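Local coordinates for protein Rho guanine nucleotide exchange factor 3 (Mus musculus, PDB 2Z0Q) that acts as a guanine nucleotide exchange factor for the small GTPases RhoA and RhoB, and is represented by its DH-PH domain fragment, at residues Asn309-Ser314 with Gln336-Ile341; Val231-Gly236 with Leu250-Leu255; Tyr272-Pro277 with Phe315-Gln320. All blocks are in the same frame, centred on the assembly; numbering follows the deposited sequence.

Contact 1 (Asn309-Ser314 with Gln336-Ile341); sequences NFFRVS and QWLNCI
Phe311 bridges its strand and the C-terminal helix of the PH domain, touching Trp337, Leu338 and Ile341 at once. The arrangement is the hallmark of this fold, in which the last helix closes one end of the curled beta-sheet with a set of apolar side chains; here it is a clear example of how a single aromatic residue can serve as the hub of such a closure. Strand 310-314 and helix 336-341 run in much the same sense, 28° apart, with their axes 10.2 Å from each other at the nearest point, a distance that side chains alone must bridge.

At Phe311 the first torsion (chi1 60°) sets CG between the backbone N and the carbonyl carbon, and the ring is thereby carried from the strand toward the helix. Near its root, CB of Phe311 lies 3.9 Å from CD2 of Leu338, the two side chains running antiparallel alongside each other. Farther out, the CE2-CZ end of the ring rests on the stem of the tryptophan, with Phe311 CZ 3.8 Å from Trp337 CB. The phenyl and the five-membered indole ring are tilted by only 28°, but their centroids are 5.7 Å apart and the rings hardly overlap, so this is not a full stack. On the CE1 side, Phe311 CE1 comes to 4.0 Å from Ile341 CD1. Leu238 and Leu283, on two other strands, also pack against Phe311.

At Arg312, CB points away from the helix, in keeping with the alternation of a strand, and at Val313 it points toward it again. The valine adds little: Val313 CG2 approaches the same methyl, Ile341 CD1, at 4.4 Å.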
loop_
_atom_site.group_PDB
_atom_site.type_symbol
_atom_site.label_atom_id
_atom_site.label_comp_id
_atom_site.label_asym_id
_atom_site.label_seq_id
_atom_site.Cartn_x
_atom_site.Cartn_y
_atom_site.Cartn_z
ATOM N N ASN A 309 9.974 -17.321 12.301
ATOM C CA ASN A 309 8.800 -16.710 11.684
ATOM C C ASN A 309 8.030 -17.612 10.706
ATOM O O ASN A 309 7.557 -17.144 9.698
ATOM C CB ASN A 309 9.203 -15.413 10.979
ATOM C CG ASN A 309 9.763 -14.384 11.968
ATOM O OD1 ASN A 309 10.603 -13.555 11.635
ATOM N ND2 ASN A 309 9.301 -14.467 13.190
ATOM N N PHE A 310 7.864 -18.885 11.056
ATOM C CA PHE A 310 7.132 -19.827 10.215
ATOM C C PHE A 310 5.745 -20.144 10.750
ATOM O O PHE A 310 5.464 -19.996 11.940
ATOM C CB PHE A 310 7.876 -21.180 10.138
ATOM C CG PHE A 310 8.862 -21.292 9.018
ATOM C CD1 PHE A 310 10.199 -20.901 9.190
ATOM C CD2 PHE A 310 8.471 -21.834 7.798
ATOM C CE1 PHE A 310 11.125 -21.055 8.156
ATOM C CE2 PHE A 310 9.368 -21.992 6.775
ATOM C CZ PHE A 310 10.715 -21.602 6.942
ATOM N N PHE A 311 4.852 -20.553 9.852
ATOM C CA PHE A 311 3.536 -21.048 10.284
ATOM C C PHE A 311 3.170 -22.129 9.282
ATOM O O PHE A 311 3.765 -22.201 8.210
ATOM C CB PHE A 311 2.464 -19.943 10.395
ATOM C CG PHE A 311 2.183 -19.208 9.111
ATOM C CD1 PHE A 311 1.167 -19.610 8.279
ATOM C CD2 PHE A 311 2.937 -18.086 8.764
ATOM C CE1 PHE A 311 0.878 -18.896 7.093
ATOM C CE2 PHE A 311 2.657 -17.371 7.595
ATOM C CZ PHE A 311 1.646 -17.760 6.774
ATOM N N ARG A 312 2.230 -22.981 9.656
ATOM C CA ARG A 312 1.835 -24.081 8.796
ATOM C C ARG A 312 0.387 -23.980 8.346
ATOM O O ARG A 312 -0.503 -23.649 9.103
ATOM C CB ARG A 312 2.031 -25.421 9.543
ATOM C CG ARG A 312 1.833 -26.687 8.656
ATOM C CD ARG A 312 1.990 -28.019 9.430
ATOM N NE ARG A 312 2.957 -28.091 10.545
ATOM C CZ ARG A 312 4.250 -28.382 10.437
ATOM N NH1 ARG A 312 4.827 -28.614 9.273
ATOM N NH2 ARG A 312 4.955 -28.563 11.516
ATOM N N VAL A 313 0.171 -24.261 7.080
ATOM C CA VAL A 313 -1.160 -24.303 6.546
ATOM C C VAL A 313 -1.325 -25.690 5.936
ATOM O O VAL A 313 -0.480 -26.127 5.169
ATOM C CB VAL A 313 -1.380 -23.261 5.439
ATOM C CG1 VAL A 313 -2.674 -23.518 4.812
ATOM C CG2 VAL A 313 -1.361 -21.813 6.023
ATOM N N SER A 314 -2.410 -26.386 6.282
ATOM C CA SER A 314 -2.622 -27.715 5.710
ATOM C C SER A 314 -4.086 -27.878 5.268
ATOM O O SER A 314 -5.005 -27.171 5.722
ATOM C CB SER A 314 -2.182 -28.794 6.718
ATOM O OG SER A 314 -3.098 -28.914 7.771
ATOM N N GLN A 336 0.586 -10.699 11.148
ATOM C CA GLN A 336 -0.394 -10.181 10.183
ATOM C C GLN A 336 -1.057 -11.340 9.440
ATOM O O GLN A 336 -2.266 -11.390 9.289
ATOM C CB GLN A 336 0.294 -9.254 9.167
ATOM C CG GLN A 336 1.004 -8.010 9.766
ATOM C CD GLN A 336 1.638 -7.118 8.681
ATOM O OE1 GLN A 336 2.562 -7.537 7.954
ATOM N NE2 GLN A 336 1.131 -5.877 8.563
ATOM N N TRP A 337 -0.235 -12.274 8.964
ATOM C CA TRP A 337 -0.754 -13.464 8.284
ATOM C C TRP A 337 -1.634 -14.297 9.202
ATOM O O TRP A 337 -2.718 -14.720 8.823
ATOM C CB TRP A 337 0.399 -14.315 7.743
ATOM C CG TRP A 337 0.821 -13.897 6.364
ATOM C CD1 TRP A 337 1.924 -13.170 6.014
ATOM C CD2 TRP A 337 0.111 -14.159 5.151
ATOM N NE1 TRP A 337 1.939 -12.969 4.644
ATOM C CE2 TRP A 337 0.842 -13.565 4.100
ATOM C CE3 TRP A 337 -1.068 -14.841 4.851
ATOM C CZ2 TRP A 337 0.417 -13.634 2.766
ATOM C CZ3 TRP A 337 -1.490 -14.908 3.530
ATOM C CH2 TRP A 337 -0.741 -14.307 2.507
ATOM N N LEU A 338 -1.155 -14.568 10.415
ATOM C CA LEU A 338 -1.978 -15.332 11.348
ATOM C C LEU A 338 -3.320 -14.612 11.603
ATOM O O LEU A 338 -4.390 -15.229 11.542
ATOM C CB LEU A 338 -1.220 -15.514 12.685
ATOM C CG LEU A 338 0.058 -16.346 12.685
ATOM C CD1 LEU A 338 0.523 -16.537 14.154
ATOM C CD2 LEU A 338 -0.202 -17.707 12.066
ATOM N N ASN A 339 -3.264 -13.299 11.873
ATOM C CA ASN A 339 -4.500 -12.537 12.138
ATOM C C ASN A 339 -5.471 -12.609 10.950
ATOM O O ASN A 339 -6.643 -12.919 11.124
ATOM C CB ASN A 339 -4.195 -11.053 12.432
ATOM C CG ASN A 339 -3.336 -10.842 13.671
ATOM O OD1 ASN A 339 -3.215 -11.717 14.537
ATOM N ND2 ASN A 339 -2.746 -9.647 13.774
ATOM N N CYS A 340 -4.976 -12.354 9.728
ATOM C CA CYS A 340 -5.856 -12.386 8.551
ATOM C C CYS A 340 -6.471 -13.737 8.248
ATOM O O CYS A 340 -7.633 -13.829 7.906
ATOM C CB CYS A 340 -5.123 -11.868 7.311
ATOM S SG CYS A 340 -4.764 -10.113 7.407
ATOM N N ILE A 341 -5.684 -14.804 8.346
ATOM C CA ILE A 341 -6.244 -16.101 8.098
ATOM C C ILE A 341 -7.307 -16.434 9.172
ATOM O O ILE A 341 -8.382 -16.931 8.871
ATOM C CB ILE A 341 -5.143 -17.182 8.098
ATOM C CG1 ILE A 341 -4.172 -16.909 6.935
ATOM C CG2 ILE A 341 -5.787 -18.602 7.966
ATOM C CD1 ILE A 341 -2.985 -17.856 6.913
#

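Contact 2 (Val231-Gly236 with Leu250-Leu255); sequences VLCCHG and LFQEVL
Two first torsions bring Leu232 and Phe251 together: CG of Leu232 swings opposite its backbone N (chi1 -171°), while CG of Phe251 stays beside its own (chi1 -71°). Leu232 CD1 therefore sits over one face of the phenyl ring, 3.7 Å from its centroid, in a CH-pi contact. An alanine in place of Phe251 would remove that face and would probably leave the leucine methyl without its aromatic partner and open a gap beside Cys207 and Lys211.

Next to this pair lies a textbook irregularity of antiparallel strands, the classic beta bulge. Two residues, Cys233 and Cys234, stand opposite the single Leu250, whose O receives weak bonds from Cys233 N (2.9 Å) and Cys234 N (3.5 Å). A firmer bond, both short and straight, runs back from Leu250 N to Cys234 O at 2.9 Å, and Gln252 N closes the end of the pairing on Val231 O. Cys233 CB rests 3.8 Å from Leu250 CD2, and Cys234 SG lies beside Leu250 CB.

The hairpin of strands 232-240 and 245-251 is thus placed between two helices: Leu232 and Phe251 meet helix 180-213 on one face, whereas Cys234 and Leu250 meet helix 331-345 on the other.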
loop_
_atom_site.group_PDB
_atom_site.type_symbol
_atom_site.label_atom_id
_atom_site.label_comp_id
_atom_site.label_asym_id
_atom_site.label_seq_id
_atom_site.Cartn_x
_atom_site.Cartn_y
_atom_site.Cartn_z
ATOM N N VAL A 231 -12.947 -9.802 -2.519
ATOM C CA VAL A 231 -12.044 -9.214 -1.531
ATOM C C VAL A 231 -10.723 -9.965 -1.376
ATOM O O VAL A 231 -10.727 -11.175 -1.201
ATOM C CB VAL A 231 -12.730 -9.129 -0.129
ATOM C CG1 VAL A 231 -13.229 -10.491 0.292
ATOM C CG2 VAL A 231 -11.780 -8.572 0.907
ATOM N N LEU A 232 -9.608 -9.253 -1.481
ATOM C CA LEU A 232 -8.313 -9.880 -1.231
ATOM C C LEU A 232 -7.962 -9.390 0.184
ATOM O O LEU A 232 -7.572 -8.236 0.370
ATOM C CB LEU A 232 -7.264 -9.416 -2.255
ATOM C CG LEU A 232 -5.904 -10.086 -2.324
ATOM C CD1 LEU A 232 -6.081 -11.653 -2.353
ATOM C CD2 LEU A 232 -5.145 -9.611 -3.583
ATOM N N CYS A 233 -8.127 -10.271 1.169
ATOM C CA CYS A 233 -7.836 -9.955 2.567
ATOM C C CYS A 233 -6.394 -9.520 2.747
ATOM O O CYS A 233 -6.108 -8.514 3.406
ATOM C CB CYS A 233 -8.158 -11.151 3.460
ATOM S SG CYS A 233 -9.821 -11.838 3.298
ATOM N N CYS A 234 -5.456 -10.283 2.188
ATOM C CA CYS A 234 -4.055 -9.912 2.241
ATOM C C CYS A 234 -3.294 -10.802 1.258
ATOM O O CYS A 234 -3.838 -11.811 0.788
ATOM C CB CYS A 234 -3.463 -10.080 3.651
ATOM S SG CYS A 234 -3.274 -11.808 4.159
ATOM N N HIS A 235 -2.066 -10.403 0.925
ATOM C CA HIS A 235 -1.239 -11.204 0.020
ATOM C C HIS A 235 0.217 -10.802 0.224
ATOM O O HIS A 235 0.524 -9.721 0.772
ATOM C CB HIS A 235 -1.696 -11.002 -1.466
ATOM C CG HIS A 235 -1.321 -9.669 -2.046
ATOM N ND1 HIS A 235 -0.131 -9.449 -2.703
ATOM C CD2 HIS A 235 -1.941 -8.463 -1.973
ATOM C CE1 HIS A 235 -0.026 -8.163 -3.004
ATOM N NE2 HIS A 235 -1.111 -7.543 -2.568
ATOM N N GLY A 236 1.145 -11.657 -0.191
ATOM C CA GLY A 236 2.523 -11.308 0.005
ATOM C C GLY A 236 3.444 -12.487 -0.257
ATOM O O GLY A 236 2.980 -13.609 -0.453
ATOM N N LEU A 250 -4.654 -14.521 0.041
ATOM C CA LEU A 250 -5.771 -14.901 0.861
ATOM C C LEU A 250 -7.012 -14.115 0.385
ATOM O O LEU A 250 -7.183 -12.940 0.718
ATOM C CB LEU A 250 -5.517 -14.565 2.343
ATOM C CG LEU A 250 -6.746 -14.863 3.233
ATOM C CD1 LEU A 250 -7.081 -16.372 3.241
ATOM C CD2 LEU A 250 -6.464 -14.370 4.633
ATOM N N PHE A 251 -7.847 -14.759 -0.419
ATOM C CA PHE A 251 -9.102 -14.134 -0.842
ATOM C C PHE A 251 -10.051 -14.452 0.331
ATOM O O PHE A 251 -9.744 -15.304 1.157
ATOM C CB PHE A 251 -9.599 -14.764 -2.149
ATOM C CG PHE A 251 -8.763 -14.388 -3.350
ATOM C CD1 PHE A 251 -8.908 -13.136 -3.964
ATOM C CD2 PHE A 251 -7.835 -15.286 -3.863
ATOM C CE1 PHE A 251 -8.134 -12.783 -5.082
ATOM C CE2 PHE A 251 -7.056 -14.956 -4.969
ATOM C CZ PHE A 251 -7.206 -13.693 -5.589
ATOM N N GLN A 252 -11.208 -13.790 0.419
ATOM C CA GLN A 252 -12.070 -14.035 1.568
ATOM C C GLN A 252 -12.365 -15.492 1.877
ATOM O O GLN A 252 -12.337 -15.909 3.039
ATOM C CB GLN A 252 -13.401 -13.302 1.402
ATOM C CG GLN A 252 -14.274 -13.323 2.663
ATOM C CD GLN A 252 -13.681 -12.486 3.774
ATOM O OE1 GLN A 252 -12.863 -12.966 4.556
ATOM N NE2 GLN A 252 -14.080 -11.205 3.838
ATOM N N GLU A 253 -12.624 -16.280 0.841
ATOM C CA GLU A 253 -12.985 -17.666 1.056
ATOM C C GLU A 253 -11.992 -18.713 0.561
ATOM O O GLU A 253 -12.251 -19.905 0.698
ATOM C CB GLU A 253 -14.354 -17.927 0.414
ATOM C CG GLU A 253 -15.471 -17.043 1.008
ATOM C CD GLU A 253 -16.824 -17.381 0.416
ATOM O OE1 GLU A 253 -17.241 -18.545 0.552
ATOM O OE2 GLU A 253 -17.458 -16.497 -0.199
ATOM N N VAL A 254 -10.870 -18.265 0.016
ATOM C CA VAL A 254 -9.896 -19.221 -0.521
ATOM C C VAL A 254 -8.457 -18.721 -0.509
ATOM O O VAL A 254 -8.175 -17.554 -0.808
ATOM C CB VAL A 254 -10.320 -19.667 -1.974
ATOM C CG1 VAL A 254 -10.304 -18.462 -2.909
ATOM C CG2 VAL A 254 -9.365 -20.800 -2.525
ATOM N N LEU A 255 -7.535 -19.625 -0.142
ATOM C CA LEU A 255 -6.113 -19.300 -0.133
ATOM C C LEU A 255 -5.501 -19.827 -1.441
ATOM O O LEU A 255 -5.752 -20.963 -1.843
ATOM C CB LEU A 255 -5.427 -19.962 1.064
ATOM C CG LEU A 255 -3.937 -19.618 1.243
ATOM C CD1 LEU A 255 -3.814 -18.275 1.950
ATOM C CD2 LEU A 255 -3.218 -20.688 2.096
#

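Contact 3 (Tyr272-Pro277 with Phe315-Gln320). With SO4 (sulfate ion), chain C; SO4 (sulfate ion), chain D.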
loop_
_atom_site.group_PDB
_atom_site.type_symbol
_atom_site.label_atom_id
_atom_site.label_comp_id
_atom_site.label_asym_id
_atom_site.label_seq_id
_atom_site.Cartn_x
_atom_site.Cartn_y
_atom_site.Cartn_z
ATOM N N TYR A 272 0.844 -23.001 -7.464
ATOM C CA TYR A 272 1.804 -24.025 -6.992
ATOM C C TYR A 272 1.113 -25.347 -6.598
ATOM O O TYR A 272 1.708 -26.435 -6.701
ATOM C CB TYR A 272 2.567 -23.419 -5.811
ATOM C CG TYR A 272 3.698 -24.234 -5.235
ATOM C CD1 TYR A 272 4.819 -24.532 -6.006
ATOM C CD2 TYR A 272 3.697 -24.603 -3.875
ATOM C CE1 TYR A 272 5.930 -25.171 -5.454
ATOM C CE2 TYR A 272 4.824 -25.248 -3.293
ATOM C CZ TYR A 272 5.929 -25.519 -4.098
ATOM O OH TYR A 272 7.057 -26.073 -3.579
ATOM N N ARG A 273 -0.127 -25.245 -6.143
ATOM C CA ARG A 273 -0.957 -26.384 -5.756
ATOM C C ARG A 273 -2.372 -25.936 -6.003
ATOM O O ARG A 273 -2.621 -24.775 -6.381
ATOM C CB ARG A 273 -0.800 -26.721 -4.266
ATOM C CG ARG A 273 0.603 -27.098 -3.878
ATOM C CD ARG A 273 0.938 -28.543 -4.275
ATOM N NE ARG A 273 2.170 -29.001 -3.619
ATOM C CZ ARG A 273 3.399 -28.751 -4.055
ATOM N NH1 ARG A 273 3.594 -28.038 -5.165
ATOM N NH2 ARG A 273 4.444 -29.252 -3.397
ATOM N N GLN A 274 -3.306 -26.831 -5.759
ATOM C CA GLN A 274 -4.709 -26.482 -5.912
ATOM C C GLN A 274 -5.077 -25.523 -4.787
ATOM O O GLN A 274 -4.490 -25.547 -3.705
ATOM C CB GLN A 274 -5.552 -27.735 -5.857
ATOM C CG GLN A 274 -5.073 -28.708 -6.930
ATOM C CD GLN A 274 -5.859 -29.984 -6.934
ATOM O OE1 GLN A 274 -6.415 -30.375 -5.918
ATOM N NE2 GLN A 274 -5.895 -30.658 -8.084
ATOM N N PRO A 275 -6.033 -24.633 -5.046
ATOM C CA PRO A 275 -6.436 -23.668 -4.015
ATOM C C PRO A 275 -6.994 -24.357 -2.766
ATOM O O PRO A 275 -7.604 -25.423 -2.869
ATOM C CB PRO A 275 -7.529 -22.842 -4.719
ATOM C CG PRO A 275 -7.223 -22.990 -6.167
ATOM C CD PRO A 275 -6.775 -24.426 -6.302
ATOM N N ILE A 276 -6.798 -23.734 -1.602
ATOM C CA ILE A 276 -7.313 -24.242 -0.340
ATOM C C ILE A 276 -8.486 -23.380 0.174
ATOM O O ILE A 276 -8.300 -22.226 0.557
ATOM C CB ILE A 276 -6.193 -24.266 0.752
ATOM C CG1 ILE A 276 -5.069 -25.221 0.301
ATOM C CG2 ILE A 276 -6.779 -24.657 2.125
ATOM C CD1 ILE A 276 -3.841 -25.090 1.171
ATOM N N PRO A 277 -9.706 -23.937 0.196
ATOM C CA PRO A 277 -10.871 -23.179 0.687
ATOM C C PRO A 277 -10.610 -22.810 2.134
ATOM O O PRO A 277 -10.085 -23.631 2.886
ATOM C CB PRO A 277 -12.037 -24.178 0.558
ATOM C CG PRO A 277 -11.622 -25.112 -0.496
ATOM C CD PRO A 277 -10.089 -25.263 -0.287
ATOM N N PHE A 315 -4.276 -28.797 4.350
ATOM C CA PHE A 315 -5.558 -29.039 3.734
ATOM C C PHE A 315 -5.730 -30.536 3.501
ATOM O O PHE A 315 -4.931 -31.195 2.813
ATOM C CB PHE A 315 -5.560 -28.256 2.416
ATOM C CG PHE A 315 -6.739 -28.514 1.533
ATOM C CD1 PHE A 315 -8.017 -28.543 2.057
ATOM C CD2 PHE A 315 -6.566 -28.600 0.142
ATOM C CE1 PHE A 315 -9.138 -28.651 1.209
ATOM C CE2 PHE A 315 -7.678 -28.704 -0.711
ATOM C CZ PHE A 315 -8.968 -28.727 -0.165
ATOM N N LYS A 316 -6.798 -31.066 4.077
ATOM C CA LYS A 316 -7.102 -32.479 3.946
ATOM C C LYS A 316 -7.965 -32.615 2.697
ATOM O O LYS A 316 -9.046 -32.047 2.634
ATOM C CB LYS A 316 -7.837 -32.949 5.216
ATOM C CG LYS A 316 -7.967 -34.416 5.245
ATOM C CD LYS A 316 -8.663 -34.966 6.471
ATOM C CE LYS A 316 -8.796 -36.470 6.244
ATOM N NZ LYS A 316 -9.737 -37.004 7.202
ATOM N N ASN A 317 -7.488 -33.383 1.714
ATOM C CA ASN A 317 -8.198 -33.513 0.432
ATOM C C ASN A 317 -7.812 -34.842 -0.210
ATOM O O ASN A 317 -7.414 -34.892 -1.371
ATOM C CB ASN A 317 -7.777 -32.327 -0.478
ATOM C CG ASN A 317 -8.708 -32.108 -1.659
ATOM O OD1 ASN A 317 -9.900 -32.351 -1.569
ATOM N ND2 ASN A 317 -8.154 -31.604 -2.776
ATOM N N GLY A 318 -7.906 -35.914 0.572
ATOM C CA GLY A 318 -7.543 -37.228 0.072
ATOM C C GLY A 318 -6.132 -37.326 -0.490
ATOM O O GLY A 318 -5.149 -36.933 0.176
ATOM N N SER A 319 -6.033 -37.852 -1.717
ATOM C CA SER A 319 -4.763 -38.043 -2.400
ATOM C C SER A 319 -4.115 -36.708 -2.713
ATOM O O SER A 319 -2.914 -36.639 -2.947
ATOM C CB SER A 319 -4.937 -38.850 -3.722
ATOM O OG SER A 319 -5.709 -38.152 -4.710
ATOM N N GLN A 320 -4.911 -35.649 -2.724
ATOM C CA GLN A 320 -4.382 -34.336 -3.037
ATOM C C GLN A 320 -4.186 -33.479 -1.761
ATOM O O GLN A 320 -4.072 -32.270 -1.857
ATOM C CB GLN A 320 -5.333 -33.619 -4.007
ATOM C CG GLN A 320 -5.545 -34.293 -5.375
ATOM C CD GLN A 320 -4.322 -34.184 -6.302
ATOM O OE1 GLN A 320 -3.347 -34.945 -6.171
ATOM N NE2 GLN A 320 -4.369 -33.228 -7.234
HETATM S S SO4 C . 7.726 -28.806 -5.268
HETATM O O1 SO4 C . 8.580 -29.845 -5.938
HETATM O O2 SO4 C . 8.480 -27.496 -5.222
HETATM O O3 SO4 C . 6.461 -28.618 -6.056
HETATM O O4 SO4 C . 7.384 -29.305 -3.891
HETATM S S SO4 D . 2.116 -30.872 -0.746
HETATM O O1 SO4 D . 1.580 -31.937 -1.669
HETATM O O2 SO4 D . 3.553 -30.642 -1.094
HETATM O O3 SO4 D . 1.383 -29.607 -0.994
HETATM O O4 SO4 D . 1.977 -31.261 0.686
HETATM O O HOH W 1 -5.161 -30.267 -3.175
#
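The ring of Phe315 is covered on both faces: CA of Ile276 lies over one, and CB of its own loop neighbour Asn317 over the other, toward the rim. Within the PH domain this joins the end of strand 310-315, and the loop that follows it, to the short strand 276-277. Ile276 slides along the phenylalanine, its CG1 3.7 Å from Phe315 CD2, and the Pro277 side chain crosses that of Phe315 at about a right angle, with Pro277 CD 3.6 Å from Phe315 CZ.

A second flat group shows how a guanidinium can use its whole edge. Arg273 lays NH1 3.4 Å above the plane of the Tyr272 ring, over its centre, and two sulfates, probably from the crystallisation liquor, lie at the edge of the guanidinium, in its plane. The sulfate of chain D is held by NE and NH2, with Arg273 NE 2.8 Å from its O3; that of chain C by NH1, NH2 and also Tyr272 OH, which donates to O2 of this sulfate at 2.6 Å. The bent chain of Arg273 (chi2 -78°) also returns NH1 to Tyr272 O, a bond that approaches from above the carbonyl plane and fixes the turn of the guanidinium.

Beside these groups the glutamines come close without bonding: Gln274 NE2 and Gln320 NE2 are both donors, their amide planes 79° apart, and Gln274 NE2 instead bonds to Glu219 O. The polar link between the segments is a water, which binds Asn317 ND2 weakly and donates both to Gln274 OE1 at 3.0 Å and to Gln320 O at 2.6 Å.

How the contacts relate
All three contacts belong to the PH domain and reach one curled sheet. Contacts 1 and 2 have centres about 12 Å apart and touch directly, with Trp337 CZ3 3.6 Å from Cys234 SG, so the helix of the first lies on the bulged hairpin of the second. Contact 3 lies farther off, its centre about 16 Å from that of contact 2 and about 17 Å from that of contact 1. A probable hydrogen bond from Leu255 N to Ile276 O (2.8 Å) couples it to contact 2, whereas its touch on contact 1 is apolar, Val313 CG1 to Ile276 CD1. In contact 3 Arg273 bonds two sulfates and Tyr272 one of them, both ions probably from the crystallisation liquor.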